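Local coordinates for protein probable branched-chain-amino-acid aminotransferase (Thermotoga maritima MSB8, PDB 3CSW) that probably transfers amino groups between leucine, isoleucine or valine and 2-oxoglutarate, using pyridoxal 5'-phosphate as cofactor, in branched-chain amino acid biosynthesis, at residues V132-D137 with T147-I152; L154-I159 with E176-N181. All blocks are in the same frame, centred on the assembly; numbering follows the deposited sequence.

Interaction 1: residues V132-D137 with T147-I152; sequences VRRIPD and TGRTDI
Asp151 pushes its carboxylate against Arg134 and Ile135, and the packing is tight there. With CG lodged between its backbone N and carbonyl carbon (chi1 48°), the acid faces the loop. Its OD2 takes three bonds: a nearly straight one from Ile135 N at 3.0 Å, one from Arg134 NH1, also 3.0 Å, coming from above the carboxylate plane, and a longer one from Arg149 NH2. Arg149 grips Asp151 side-on, its NE giving a straight 2.9 Å bond to the syn lone pair of Asp151 OD1, which also receives Ile152 N. This salt-bridge network sits at the start of helix 150-156, where Arg149 is the N-cap residue and the loop after strand 125-129 runs past. Both guanidinium groups converge on the shared carboxylate, Arg134 NH1 lying over a face of Arg149, 3.3 Å from Arg149 NH2 without bonding to it; Arg134 NE has a second acid, Glu176. Ile152 CD1 lies over a face of the Arg134 guanidinium, and Ile135 CG1 rests 3.5 Å from Asp151 CG. Beyond Ile135 the contact loosens: a water spans Ile135 O and Arg149 NH2, while the chain leads through Pro136, packed on Pro136 of the second subunit, to the exposed Asp137.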
loop_
_atom_site.group_PDB
_atom_site.type_symbol
_atom_site.label_atom_id
_atom_site.label_comp_id
_atom_site.label_asym_id
_atom_site.label_seq_id
_atom_site.Cartn_x
_atom_site.Cartn_y
_atom_site.Cartn_z
ATOM N N VAL A 132 7.797 -4.585 -12.913
ATOM C CA VAL A 132 6.583 -3.830 -12.925
ATOM C C VAL A 132 5.532 -4.586 -12.095
ATOM O O VAL A 132 5.277 -5.774 -12.347
ATOM C CB VAL A 132 6.096 -3.659 -14.378
ATOM C CG1 VAL A 132 4.816 -2.866 -14.410
ATOM C CG2 VAL A 132 7.186 -2.986 -15.229
ATOM N N ARG A 133 4.953 -3.902 -11.098
ATOM C CA ARG A 133 3.856 -4.447 -10.316
ATOM C C ARG A 133 2.547 -4.142 -11.009
ATOM O O ARG A 133 2.391 -3.103 -11.627
ATOM C CB ARG A 133 3.810 -3.909 -8.886
ATOM C CG ARG A 133 5.015 -4.194 -8.032
ATOM C CD ARG A 133 5.213 -5.678 -7.819
ATOM N NE ARG A 133 6.427 -5.892 -7.036
ATOM C CZ ARG A 133 6.497 -6.084 -5.720
ATOM N NH1 ARG A 133 5.408 -6.147 -4.947
ATOM N NH2 ARG A 133 7.698 -6.215 -5.157
ATOM N N ARG A 134 1.614 -5.078 -10.909
ATOM C CA ARG A 134 0.269 -4.920 -11.459
ATOM C C ARG A 134 -0.427 -3.723 -10.803
ATOM O O ARG A 134 -0.355 -3.560 -9.590
ATOM C CB ARG A 134 -0.526 -6.195 -11.215
ATOM C CG ARG A 134 -1.821 -6.324 -12.002
ATOM C CD ARG A 134 -1.512 -6.752 -13.418
ATOM N NE ARG A 134 -2.672 -7.300 -14.101
ATOM C CZ ARG A 134 -3.359 -6.721 -15.084
ATOM N NH1 ARG A 134 -3.055 -5.524 -15.545
ATOM N NH2 ARG A 134 -4.379 -7.371 -15.629
ATOM N N ILE A 135 -1.100 -2.889 -11.616
ATOM C CA ILE A 135 -1.769 -1.692 -11.108
ATOM C C ILE A 135 -2.920 -2.150 -10.220
ATOM O O ILE A 135 -3.690 -3.051 -10.620
ATOM C CB ILE A 135 -2.327 -0.762 -12.243
ATOM C CG1 ILE A 135 -1.195 -0.228 -13.125
ATOM C CG2 ILE A 135 -3.161 0.386 -11.626
ATOM C CD1 ILE A 135 -1.691 0.574 -14.391
ATOM N N PRO A 136 -3.035 -1.559 -9.015
ATOM C CA PRO A 136 -4.084 -1.994 -8.095
ATOM C C PRO A 136 -5.444 -1.420 -8.489
ATOM O O PRO A 136 -5.505 -0.415 -9.192
ATOM C CB PRO A 136 -3.608 -1.440 -6.737
ATOM C CG PRO A 136 -2.878 -0.204 -7.082
ATOM C CD PRO A 136 -2.201 -0.498 -8.418
ATOM N N ASP A 137 -6.503 -2.060 -8.009
ATOM C CA ASP A 137 -7.887 -1.671 -8.275
ATOM C C ASP A 137 -8.225 -0.200 -7.972
ATOM O O ASP A 137 -9.011 0.403 -8.691
ATOM C CB ASP A 137 -8.858 -2.618 -7.501
ATOM C CG ASP A 137 -10.295 -2.549 -8.031
ATOM O OD1 ASP A 137 -10.519 -2.730 -9.257
ATOM O OD2 ASP A 137 -11.216 -2.309 -7.214
ATOM N N THR A 147 -5.160 -0.898 -24.662
ATOM C CA THR A 147 -3.852 -1.036 -25.326
ATOM C C THR A 147 -2.706 -0.240 -24.667
ATOM O O THR A 147 -1.530 -0.613 -24.777
ATOM C CB THR A 147 -3.929 -0.623 -26.822
ATOM O OG1 THR A 147 -4.523 0.685 -26.921
ATOM C CG2 THR A 147 -4.727 -1.664 -27.655
ATOM N N GLY A 148 -3.054 0.847 -23.988
ATOM C CA GLY A 148 -2.056 1.707 -23.372
ATOM C C GLY A 148 -1.807 1.560 -21.893
ATOM O O GLY A 148 -1.008 2.315 -21.363
ATOM N N ARG A 149 -2.487 0.627 -21.207
ATOM C CA ARG A 149 -2.293 0.483 -19.766
ATOM C C ARG A 149 -0.818 0.166 -19.470
ATOM O O ARG A 149 -0.224 -0.772 -20.019
ATOM C CB ARG A 149 -3.262 -0.521 -19.136
ATOM C CG ARG A 149 -3.094 -1.983 -19.533
ATOM C CD ARG A 149 -4.087 -2.806 -18.760
ATOM N NE ARG A 149 -3.813 -2.681 -17.321
ATOM C CZ ARG A 149 -4.729 -2.668 -16.358
ATOM N NH1 ARG A 149 -6.020 -2.720 -16.639
ATOM N NH2 ARG A 149 -4.348 -2.534 -15.082
ATOM N N THR A 150 -0.238 0.956 -18.581
ATOM C CA THR A 150 1.204 1.040 -18.496
ATOM C C THR A 150 1.863 -0.134 -17.773
ATOM O O THR A 150 3.043 -0.384 -18.001
ATOM C CB THR A 150 1.626 2.392 -17.911
ATOM O OG1 THR A 150 0.858 2.636 -16.745
ATOM C CG2 THR A 150 1.372 3.563 -18.921
ATOM N N ASP A 151 1.144 -0.853 -16.907
ATOM C CA ASP A 151 1.744 -2.061 -16.303
ATOM C C ASP A 151 2.061 -3.105 -17.394
ATOM O O ASP A 151 3.175 -3.623 -17.465
ATOM C CB ASP A 151 0.923 -2.671 -15.136
ATOM C CG ASP A 151 -0.581 -2.844 -15.432
ATOM O OD1 ASP A 151 -1.086 -2.416 -16.503
ATOM O OD2 ASP A 151 -1.274 -3.393 -14.537
ATOM N N ILE A 152 1.083 -3.384 -18.245
ATOM C CA ILE A 152 1.230 -4.346 -19.328
ATOM C C ILE A 152 2.179 -3.803 -20.430
ATOM O O ILE A 152 3.036 -4.536 -20.927
ATOM C CB ILE A 152 -0.148 -4.760 -19.921
ATOM C CG1 ILE A 152 -1.056 -5.405 -18.853
ATOM C CG2 ILE A 152 0.055 -5.687 -21.122
ATOM C CD1 ILE A 152 -0.445 -6.618 -18.057
HETATM O O HOH W 1 -5.505 -2.768 -12.562
#

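Interaction 2: residues L154-I159 with E176-N181; sequences LARREI and EGSFSN. With PLP (pyridoxal-5'-phosphate), chain E.
Arg156 sets CG opposite its carbonyl carbon (chi1 -66°) and runs extended from CG to NE, which carries the guanidinium alongside Ser178 as far as its carbonyl. There NE and NH2 grip a single atom side-on: Ser178 O lies in the guanidinium plane, 3.1 Å from Arg156 NE and 2.9 Å from Arg156 NH2. Both donors come from the same face of the carbonyl plane, NE from well above it and NH2 only tilted from it. The backbone of Phe179 puts CB over one face of the guanidinium, 3.4 Å from Arg156 NH2; its chi1 of 63° then sends the ring off so that its plane stands 83° from that group. Ile159 CD1 touches the edge of this ring at Phe179 CE2 (3.8 Å) and also meets Ser178 OG, a hydroxyl held by Asp164; His239 packs edge-to-face with the same ring.

The bend after strand 174-177 forms one side of the cofactor pocket of this class IV aminotransferase. Glu176 OE1 accepts a 2.8 Å bond from PLP N1, the acid-to-pyridine pairing of the family, which probably helps the ring draw in electrons during catalysis. Arg156 reaches the same cofactor from the helix side, where PLP O3 lies near the guanidinium plane, 3.3 Å from Arg156 NH2. A leucine in place of Arg156 would probably leave Ser178 O without its two arginine donors, PLP O3 without its positive neighbour and Phe179 CB without the guanidinium packed against it. Closer to the helix backbone the contact is plainer: Ala155 CB faces Ser178 CB at 4.1 Å, and Arg156 CG packs against Ser178 OG and CB.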
loop_
_atom_site.group_PDB
_atom_site.type_symbol
_atom_site.label_atom_id
_atom_site.label_comp_id
_atom_site.label_asym_id
_atom_site.label_seq_id
_atom_site.Cartn_x
_atom_site.Cartn_y
_atom_site.Cartn_z
ATOM N N LEU A 154 4.698 -1.555 -20.082
ATOM C CA LEU A 154 6.069 -1.580 -19.562
ATOM C C LEU A 154 6.594 -3.000 -19.330
ATOM O O LEU A 154 7.753 -3.285 -19.603
ATOM C CB LEU A 154 6.195 -0.705 -18.306
ATOM C CG LEU A 154 5.918 0.789 -18.531
ATOM C CD1 LEU A 154 6.023 1.589 -17.207
ATOM C CD2 LEU A 154 6.892 1.328 -19.565
ATOM N N ALA A 155 5.737 -3.906 -18.878
ATOM C CA ALA A 155 6.170 -5.288 -18.601
ATOM C C ALA A 155 6.508 -6.068 -19.869
ATOM O O ALA A 155 7.482 -6.824 -19.896
ATOM C CB ALA A 155 5.099 -6.049 -17.751
ATOM N N ARG A 156 5.714 -5.903 -20.917
ATOM C CA ARG A 156 6.008 -6.562 -22.182
ATOM C C ARG A 156 7.327 -6.120 -22.786
ATOM O O ARG A 156 7.954 -6.906 -23.474
ATOM C CB ARG A 156 4.897 -6.355 -23.207
ATOM C CG ARG A 156 3.644 -7.027 -22.780
ATOM C CD ARG A 156 2.767 -7.403 -23.896
ATOM N NE ARG A 156 1.551 -7.990 -23.362
ATOM C CZ ARG A 156 0.390 -8.038 -24.002
ATOM N NH1 ARG A 156 0.285 -7.580 -25.231
ATOM N NH2 ARG A 156 -0.675 -8.554 -23.414
ATOM N N ARG A 157 7.752 -4.889 -22.519
ATOM C CA ARG A 157 9.044 -4.411 -23.001
ATOM C C ARG A 157 10.234 -5.065 -22.292
ATOM O O ARG A 157 11.374 -4.904 -22.719
ATOM C CB ARG A 157 9.139 -2.888 -22.887
ATOM C CG ARG A 157 8.172 -2.162 -23.823
ATOM C CD ARG A 157 8.261 -0.651 -23.674
ATOM N NE ARG A 157 9.508 -0.087 -24.187
ATOM C CZ ARG A 157 9.735 0.223 -25.460
ATOM N NH1 ARG A 157 8.805 0.038 -26.381
ATOM N NH2 ARG A 157 10.912 0.722 -25.809
ATOM N N GLU A 158 9.957 -5.780 -21.206
ATOM C CA GLU A 158 10.963 -6.549 -20.467
ATOM C C GLU A 158 11.180 -7.958 -21.002
ATOM O O GLU A 158 12.080 -8.638 -20.560
ATOM C CB GLU A 158 10.560 -6.673 -18.995
ATOM C CG GLU A 158 10.516 -5.366 -18.235
ATOM C CD GLU A 158 10.124 -5.568 -16.768
ATOM O OE1 GLU A 158 9.479 -6.583 -16.452
ATOM O OE2 GLU A 158 10.445 -4.700 -15.945
ATOM N N ILE A 159 10.362 -8.412 -21.938
ATOM C CA ILE A 159 10.490 -9.773 -22.429
ATOM C C ILE A 159 11.643 -9.802 -23.433
ATOM O O ILE A 159 11.452 -9.455 -24.593
ATOM C CB ILE A 159 9.184 -10.301 -23.075
ATOM C CG1 ILE A 159 7.996 -10.181 -22.107
ATOM C CG2 ILE A 159 9.393 -11.736 -23.517
ATOM C CD1 ILE A 159 6.635 -10.295 -22.814
ATOM N N GLU A 176 -0.198 -12.311 -12.569
ATOM C CA GLU A 176 -0.221 -12.976 -13.834
ATOM C C GLU A 176 0.966 -12.575 -14.692
ATOM O O GLU A 176 1.700 -11.681 -14.345
ATOM C CB GLU A 176 -1.526 -12.609 -14.558
ATOM C CG GLU A 176 -1.708 -11.117 -14.838
ATOM C CD GLU A 176 -3.162 -10.715 -15.015
ATOM O OE1 GLU A 176 -3.856 -11.297 -15.865
ATOM O OE2 GLU A 176 -3.617 -9.799 -14.307
ATOM N N GLY A 177 1.121 -13.231 -15.843
ATOM C CA GLY A 177 2.086 -12.795 -16.835
ATOM C C GLY A 177 1.571 -11.572 -17.585
ATOM O O GLY A 177 0.394 -11.248 -17.487
ATOM N N SER A 178 2.453 -10.918 -18.362
ATOM C CA SER A 178 2.084 -9.751 -19.196
ATOM C C SER A 178 1.033 -10.062 -20.287
ATOM O O SER A 178 0.333 -9.160 -20.761
ATOM C CB SER A 178 3.329 -9.068 -19.800
ATOM O OG SER A 178 3.892 -9.780 -20.897
ATOM N N PHE A 179 0.918 -11.331 -20.674
ATOM C CA PHE A 179 -0.061 -11.751 -21.689
ATOM C C PHE A 179 -0.665 -13.146 -21.400
ATOM O O PHE A 179 -1.289 -13.735 -22.287
ATOM C CB PHE A 179 0.551 -11.717 -23.110
ATOM C CG PHE A 179 1.723 -12.686 -23.333
ATOM C CD1 PHE A 179 1.501 -14.023 -23.704
ATOM C CD2 PHE A 179 3.051 -12.248 -23.228
ATOM C CE1 PHE A 179 2.568 -14.888 -23.920
ATOM C CE2 PHE A 179 4.127 -13.118 -23.456
ATOM C CZ PHE A 179 3.876 -14.453 -23.790
ATOM N N SER A 180 -0.508 -13.646 -20.169
ATOM C CA SER A 180 -0.956 -14.980 -19.789
ATOM C C SER A 180 -1.359 -15.031 -18.328
ATOM O O SER A 180 -1.010 -14.159 -17.590
ATOM C CB SER A 180 0.186 -15.989 -20.000
ATOM O OG SER A 180 1.369 -15.642 -19.255
ATOM N N ASN A 181 -2.105 -16.064 -17.929
ATOM C CA ASN A 181 -2.327 -16.373 -16.522
ATOM C C ASN A 181 -1.349 -17.460 -16.037
ATOM O O ASN A 181 -0.767 -18.205 -16.838
ATOM C CB ASN A 181 -3.769 -16.779 -16.250
ATOM C CG ASN A 181 -4.758 -15.631 -16.426
ATOM O OD1 ASN A 181 -5.520 -15.603 -17.403
ATOM N ND2 ASN A 181 -4.764 -14.689 -15.482
HETATM N N1 PLP E . -3.316 -11.673 -18.555
HETATM C C2 PLP E . -3.126 -10.548 -19.351
HETATM C C2A PLP E . -2.501 -9.344 -18.717
HETATM C C3 PLP E . -3.514 -10.572 -20.709
HETATM O O3 PLP E . -3.257 -9.503 -21.536
HETATM C C4 PLP E . -4.098 -11.743 -21.248
HETATM C C4A PLP E . -4.461 -11.818 -22.705
HETATM O O4A PLP E . -3.591 -12.097 -23.551
HETATM C C5 PLP E . -4.274 -12.868 -20.424
HETATM C C6 PLP E . -3.889 -12.813 -19.083
HETATM C C5A PLP E . -4.677 -14.209 -20.994
HETATM O O4P PLP E . -6.088 -14.272 -21.153
HETATM P P PLP E . -6.805 -15.249 -22.246
HETATM O O1P PLP E . -8.292 -14.864 -22.387
HETATM O O2P PLP E . -6.699 -16.674 -21.784
HETATM O O3P PLP E . -6.042 -15.035 -23.547
#

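Overall arrangement
The two contacts follow one another in sequence, both segments of interaction 1 preceding those of interaction 2, and helix 150-156 serves both: its first turn meets the loop 132-137, while its C-terminal part, with the turn 156-159 after it, meets the bend that follows strand 174-177. Their centres lie 10 Å apart. Arg134 NE joins them through a 2.7 Å salt bridge to Glu176 OE2, so the buried charge network of interaction 1 forms a second shell behind the acid that meets the pyridine nitrogen. Both reach the second subunit and both border the cofactor, interaction 1 through Ile152 and interaction 2 through Arg156 and most of 176-181, which places the helix between subunit interface and PLP pocket.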